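Local atomic coordinates of muramoyltetrapeptide carboxypeptidase (Oxalobacter formigenes OXCC13, PDB entry 6UUK), a protein that probably acts as a serine-type LD-carboxypeptidase of the S66 family, removing the terminal residue from muramoyl tetrapeptides of the bacterial cell wall. Residues F157-L162 with T224-M229; E193-P198 with K320-V325. All coordinates share one frame; numbering follows the deposited sequence.

Interaction 1. Residues F157-L162 with T224-M229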
loop_
_atom_site.group_PDB
_atom_site.type_symbol
_atom_site.label_atom_id
_atom_site.label_comp_id
_atom_site.label_asym_id
_atom_site.label_seq_id
_atom_site.Cartn_x
_atom_site.Cartn_y
_atom_site.Cartn_z
ATOM N N PHE B 157 1.732 12.442 -8.612
ATOM C CA PHE B 157 1.955 13.353 -9.728
ATOM C C PHE B 157 3.427 13.717 -9.870
ATOM O O PHE B 157 3.911 13.908 -10.991
ATOM C CB PHE B 157 1.111 14.615 -9.544
ATOM C CG PHE B 157 1.115 15.534 -10.734
ATOM C CD1 PHE B 157 2.085 16.516 -10.869
ATOM C CD2 PHE B 157 0.142 15.426 -11.712
ATOM C CE1 PHE B 157 2.086 17.363 -11.959
ATOM C CE2 PHE B 157 0.141 16.273 -12.804
ATOM C CZ PHE B 157 1.114 17.241 -12.927
ATOM N N GLU B 158 4.150 13.810 -8.755
ATOM C CA GLU B 158 5.537 14.252 -8.792
ATOM C C GLU B 158 6.507 13.146 -9.184
ATOM O O GLU B 158 7.625 13.449 -9.612
ATOM C CB GLU B 158 5.936 14.832 -7.434
ATOM C CG GLU B 158 5.131 16.056 -7.032
ATOM C CD GLU B 158 5.687 16.745 -5.803
ATOM O OE1 GLU B 158 6.716 16.279 -5.269
ATOM O OE2 GLU B 158 5.094 17.756 -5.371
HETATM N N MSE B 159 6.114 11.883 -9.050
HETATM C CA MSE B 159 6.981 10.778 -9.444
HETATM C C MSE B 159 6.986 10.605 -10.958
HETATM O O MSE B 159 8.023 10.320 -11.557
HETATM C CB MSE B 159 6.547 9.477 -8.764
HETATM C CG MSE B 159 6.727 9.465 -7.252
HETATM SE SE MSE B 159 8.556 9.843 -6.686
HETATM C CE MSE B 159 8.365 11.735 -6.254
ATOM N N ALA B 160 5.814 10.780 -11.576
ATOM C CA ALA B 160 5.733 10.700 -13.029
ATOM C C ALA B 160 6.461 11.862 -13.693
ATOM O O ALA B 160 7.044 11.690 -14.770
ATOM C CB ALA B 160 4.273 10.656 -13.475
ATOM N N LEU B 161 6.433 13.045 -13.075
ATOM C CA LEU B 161 7.241 14.153 -13.572
ATOM C C LEU B 161 8.726 13.835 -13.470
ATOM O O LEU B 161 9.497 14.111 -14.396
ATOM C CB LEU B 161 6.919 15.434 -12.803
ATOM C CG LEU B 161 5.665 16.205 -13.209
ATOM C CD1 LEU B 161 5.561 17.490 -12.402
ATOM C CD2 LEU B 161 5.684 16.504 -14.697
ATOM N N LEU B 162 9.147 13.251 -12.345
ATOM C CA LEU B 162 10.542 12.856 -12.197
ATOM C C LEU B 162 10.892 11.695 -13.117
ATOM O O LEU B 162 12.051 11.554 -13.523
ATOM C CB LEU B 162 10.831 12.492 -10.741
ATOM C CG LEU B 162 12.295 12.236 -10.389
ATOM C CD1 LEU B 162 13.142 13.459 -10.710
ATOM C CD2 LEU B 162 12.425 11.858 -8.929
ATOM N N THR B 224 2.832 6.059 1.489
ATOM C CA THR B 224 1.762 5.254 0.908
ATOM C C THR B 224 1.734 5.387 -0.610
ATOM O O THR B 224 1.471 4.409 -1.321
ATOM C CB THR B 224 0.414 5.656 1.509
ATOM O OG1 THR B 224 0.470 5.533 2.936
ATOM C CG2 THR B 224 -0.700 4.767 0.977
HETATM N N MSE B 225 2.015 6.580 -1.124
HETATM C CA MSE B 225 1.992 6.815 -2.562
HETATM C C MSE B 225 3.237 6.247 -3.238
HETATM O O MSE B 225 3.199 5.876 -4.410
HETATM C CB MSE B 225 1.865 8.311 -2.855
HETATM C CG MSE B 225 0.755 8.988 -2.072
HETATM SE SE MSE B 225 -0.964 8.089 -2.276
HETATM C CE MSE B 225 -1.915 8.918 -0.788
ATOM N N LEU B 226 4.342 6.181 -2.493
ATOM C CA LEU B 226 5.565 5.599 -3.036
ATOM C C LEU B 226 5.475 4.079 -3.099
ATOM O O LEU B 226 5.855 3.469 -4.104
ATOM C CB LEU B 226 6.772 6.036 -2.205
ATOM C CG LEU B 226 7.230 7.481 -2.406
ATOM C CD1 LEU B 226 8.409 7.805 -1.504
ATOM C CD2 LEU B 226 7.582 7.730 -3.864
ATOM N N ALA B 227 4.978 3.448 -2.029
ATOM C CA ALA B 227 4.738 2.010 -2.073
ATOM C C ALA B 227 3.670 1.663 -3.102
ATOM O O ALA B 227 3.693 0.569 -3.678
ATOM C CB ALA B 227 4.336 1.501 -0.690
ATOM N N HIS B 228 2.731 2.580 -3.341
ATOM C CA HIS B 228 1.767 2.417 -4.423
ATOM C C HIS B 228 2.431 2.446 -5.794
ATOM O O HIS B 228 1.886 1.882 -6.749
ATOM C CB HIS B 228 0.696 3.509 -4.327
ATOM C CG HIS B 228 -0.237 3.553 -5.495
ATOM N ND1 HIS B 228 -1.015 2.478 -5.869
ATOM C CD2 HIS B 228 -0.521 4.546 -6.370
ATOM C CE1 HIS B 228 -1.735 2.807 -6.926
ATOM N NE2 HIS B 228 -1.456 4.056 -7.249
HETATM N N MSE B 229 3.596 3.077 -5.907
HETATM C CA MSE B 229 4.308 3.172 -7.177
HETATM C C MSE B 229 5.166 1.943 -7.462
HETATM O O MSE B 229 5.737 1.817 -8.544
HETATM C CB MSE B 229 5.188 4.422 -7.199
HETATM C CG MSE B 229 4.434 5.717 -7.408
HETATM SE SE MSE B 229 3.447 5.713 -9.083
HETATM C CE MSE B 229 3.466 7.625 -9.431
#
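Met159 on helix 155-163 faces Leu226 and Met229 on helix 223-228, a buried helix-to-helix contact that joins the N-terminal and C-terminal family regions of this S66 peptidase. Helix 155-163 is the connection of a beta-alpha-beta crossover between the parallel strands 147-150 and 168-170, and it follows closely after Ser152, the predicted nucleophile. The join is wholly apolar, with no hydrogen bond between the segments, and the nearest CA atoms, those of Met159 and Leu226, are 8.4 Å apart. Both methionines are selenomethionines. CG of Met159 stands beside the backbone N (chi1 -67°) and the bend at chi2 (-56°) places SE, so that CG and SE meet Leu226. There SE lies 3.7 Å from CD2 of Leu226, and CG of Met159 is 3.9 Å from that same methyl. The two side chains cross at about a right angle, and CD2 is the leucine branch that touches. Met229 approaches with its tip: its methyl CE comes 3.7 Å from CB of Met159, close to where that side chain leaves its helix. Met159 is thus held at its root by one partner and at its middle by the other. The side chain of Leu226 lies about 8 Å from that of Glu246, a predicted charge-relay residue. Leu226 also packs on Thr155 and Met229 on Val156, extending the contact toward the start of helix 155-163. Helix 223-228 is also packed from helix 252-264, where Met258 touches Ala227, while Arg257 of the second subunit packs on Thr224 and Met225.

Interaction 2. Residues E193-P198 with K320-V325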
loop_
_atom_site.group_PDB
_atom_site.type_symbol
_atom_site.label_atom_id
_atom_site.label_comp_id
_atom_site.label_asym_id
_atom_site.label_seq_id
_atom_site.Cartn_x
_atom_site.Cartn_y
_atom_site.Cartn_z
ATOM N N GLU B 193 10.880 30.946 0.040
ATOM C CA GLU B 193 12.329 30.984 -0.128
ATOM C C GLU B 193 12.786 30.017 -1.213
ATOM O O GLU B 193 13.629 30.367 -2.046
ATOM C CB GLU B 193 13.016 30.671 1.200
ATOM C CG GLU B 193 14.524 30.860 1.182
ATOM C CD GLU B 193 15.156 30.608 2.538
ATOM O OE1 GLU B 193 14.472 30.047 3.420
ATOM O OE2 GLU B 193 16.335 30.975 2.722
ATOM N N THR B 194 12.239 28.800 -1.222
ATOM C CA THR B 194 12.643 27.815 -2.221
ATOM C C THR B 194 12.254 28.251 -3.629
ATOM O O THR B 194 12.958 27.926 -4.593
ATOM C CB THR B 194 12.026 26.453 -1.896
ATOM O OG1 THR B 194 12.260 26.140 -0.517
ATOM C CG2 THR B 194 12.642 25.362 -2.761
HETATM N N MSE B 195 11.157 28.987 -3.768
HETATM C CA MSE B 195 10.714 29.459 -5.074
HETATM C C MSE B 195 11.610 30.575 -5.604
HETATM O O MSE B 195 11.765 30.734 -6.814
HETATM C CB MSE B 195 9.267 29.954 -5.008
HETATM C CG MSE B 195 8.258 28.932 -4.501
HETATM SE SE MSE B 195 8.171 27.306 -5.570
HETATM C CE MSE B 195 9.281 26.154 -4.456
ATOM N N THR B 196 12.203 31.347 -4.691
ATOM C CA THR B 196 12.967 32.531 -5.057
ATOM C C THR B 196 14.464 32.406 -4.805
ATOM O O THR B 196 15.215 33.300 -5.209
ATOM C CB THR B 196 12.436 33.759 -4.301
ATOM O OG1 THR B 196 12.573 33.551 -2.890
ATOM C CG2 THR B 196 10.970 33.998 -4.633
ATOM N N SER B 197 14.921 31.336 -4.154
ATOM C CA SER B 197 16.342 31.173 -3.906
ATOM C C SER B 197 16.866 29.917 -4.592
ATOM O O SER B 197 16.183 28.888 -4.606
ATOM C CB SER B 197 16.642 31.094 -2.401
ATOM O OG SER B 197 18.032 30.949 -2.164
ATOM N N PRO B 198 18.068 29.971 -5.174
ATOM C CA PRO B 198 18.598 28.789 -5.873
ATOM C C PRO B 198 19.029 27.668 -4.944
ATOM O O PRO B 198 19.204 26.537 -5.414
ATOM C CB PRO B 198 19.796 29.348 -6.657
ATOM C CG PRO B 198 19.626 30.843 -6.639
ATOM C CD PRO B 198 18.928 31.151 -5.356
ATOM N N LYS B 320 6.289 22.647 7.951
ATOM C CA LYS B 320 6.893 21.775 6.956
ATOM C C LYS B 320 7.775 22.606 6.038
ATOM O O LYS B 320 7.618 23.824 5.926
ATOM C CB LYS B 320 5.832 21.025 6.138
ATOM C CG LYS B 320 5.062 21.907 5.168
ATOM C CD LYS B 320 3.958 21.132 4.470
ATOM C CE LYS B 320 2.896 20.684 5.458
ATOM N NZ LYS B 320 1.816 19.898 4.803
ATOM N N VAL B 321 8.710 21.932 5.379
ATOM C CA VAL B 321 9.622 22.574 4.444
ATOM C C VAL B 321 9.234 22.180 3.025
ATOM O O VAL B 321 8.478 21.231 2.795
ATOM C CB VAL B 321 11.094 22.212 4.730
ATOM C CG1 VAL B 321 11.514 22.730 6.096
ATOM C CG2 VAL B 321 11.297 20.708 4.640
ATOM N N THR B 322 9.766 22.929 2.063
ATOM C CA THR B 322 9.554 22.662 0.646
ATOM C C THR B 322 10.797 21.965 0.104
ATOM O O THR B 322 11.875 22.563 0.040
ATOM C CB THR B 322 9.265 23.951 -0.119
ATOM O OG1 THR B 322 8.032 24.514 0.343
ATOM C CG2 THR B 322 9.161 23.670 -1.611
ATOM N N LEU B 323 10.645 20.700 -0.282
ATOM C CA LEU B 323 11.762 19.888 -0.745
ATOM C C LEU B 323 11.699 19.740 -2.256
ATOM O O LEU B 323 10.741 19.147 -2.777
ATOM C CB LEU B 323 11.742 18.515 -0.075
ATOM C CG LEU B 323 11.895 18.517 1.446
ATOM C CD1 LEU B 323 11.813 17.105 2.005
ATOM C CD2 LEU B 323 13.202 19.181 1.851
ATOM N N PRO B 324 12.682 20.260 -2.996
ATOM C CA PRO B 324 12.685 20.082 -4.455
ATOM C C PRO B 324 12.914 18.636 -4.861
ATOM O O PRO B 324 14.046 18.143 -4.810
ATOM C CB PRO B 324 13.839 20.982 -4.918
ATOM C CG PRO B 324 14.074 21.934 -3.783
ATOM C CD PRO B 324 13.755 21.160 -2.546
ATOM N N VAL B 325 11.849 17.947 -5.264
ATOM C CA VAL B 325 11.973 16.569 -5.725
ATOM C C VAL B 325 12.678 16.565 -7.075
ATOM O O VAL B 325 12.188 17.148 -8.050
ATOM C CB VAL B 325 10.602 15.891 -5.812
ATOM C CG1 VAL B 325 10.730 14.524 -6.463
ATOM C CG2 VAL B 325 9.987 15.769 -4.427
#
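Thr194 and Met195, near the C-terminal end of helix 185-196, pack on Thr322 and Pro324, where the chain enters strand 323-325, the outermost strand, within this chain, of the six-stranded mixed sheet, antiparallel to its neighbour 168-170. The two threonines lie obliquely across each other, with CB of Thr194 4.0 Å from CG2 of Thr322. Thr194 divides its branches between two tasks. Its CG2, anti to the backbone N, reaches to 3.9 Å from CG of Pro324, an apolar contact of the methyl with the CG corner of the ring. Its OG1, beside the backbone N (chi1 -49°), is turned back to its own helix and hydrogen-bonded to His190 O one turn earlier. That bond gives the hydroxyl a partner in this buried place; toward Thr322 it is 3.6 Å from O, with no hydrogen bond formed, and 3.7 Å from CB. Met195 comes in at about a right angle to Thr322. Bends at chi2 and chi3 (-59° and 99°) bring its methyl CE to Thr322 in 320-325 although its CB does not point there. Phe169 of strand 168-170 touches Thr194, Met195 and Pro324, and so touches residues of both segments. The methyl CG2 of Thr322 meets both helix residues, since besides CB of Thr194 it has the terminal methyl CE of Met195 at 3.8 Å.

In the fold
From the N terminus the chain first passes residues 157-162, then 193-198, then 224-229 and finally 320-325, so the two contacts cross: each loop opens before the other has closed. Interaction 1 closes a loop with 61 residues between its segments, and interaction 2 one with 121. Interaction 1 connects the helix after strand 147-150 to the helix that follows strand 213-222 of the seven-stranded sheet. Interaction 2 ties helix 185-196 to the edge of the six-stranded sheet. Their centres are 19 Å apart, on opposite sides of the chain's centre, yet they meet at Val325, whose side chain packs on Glu158, Met159 and Leu162.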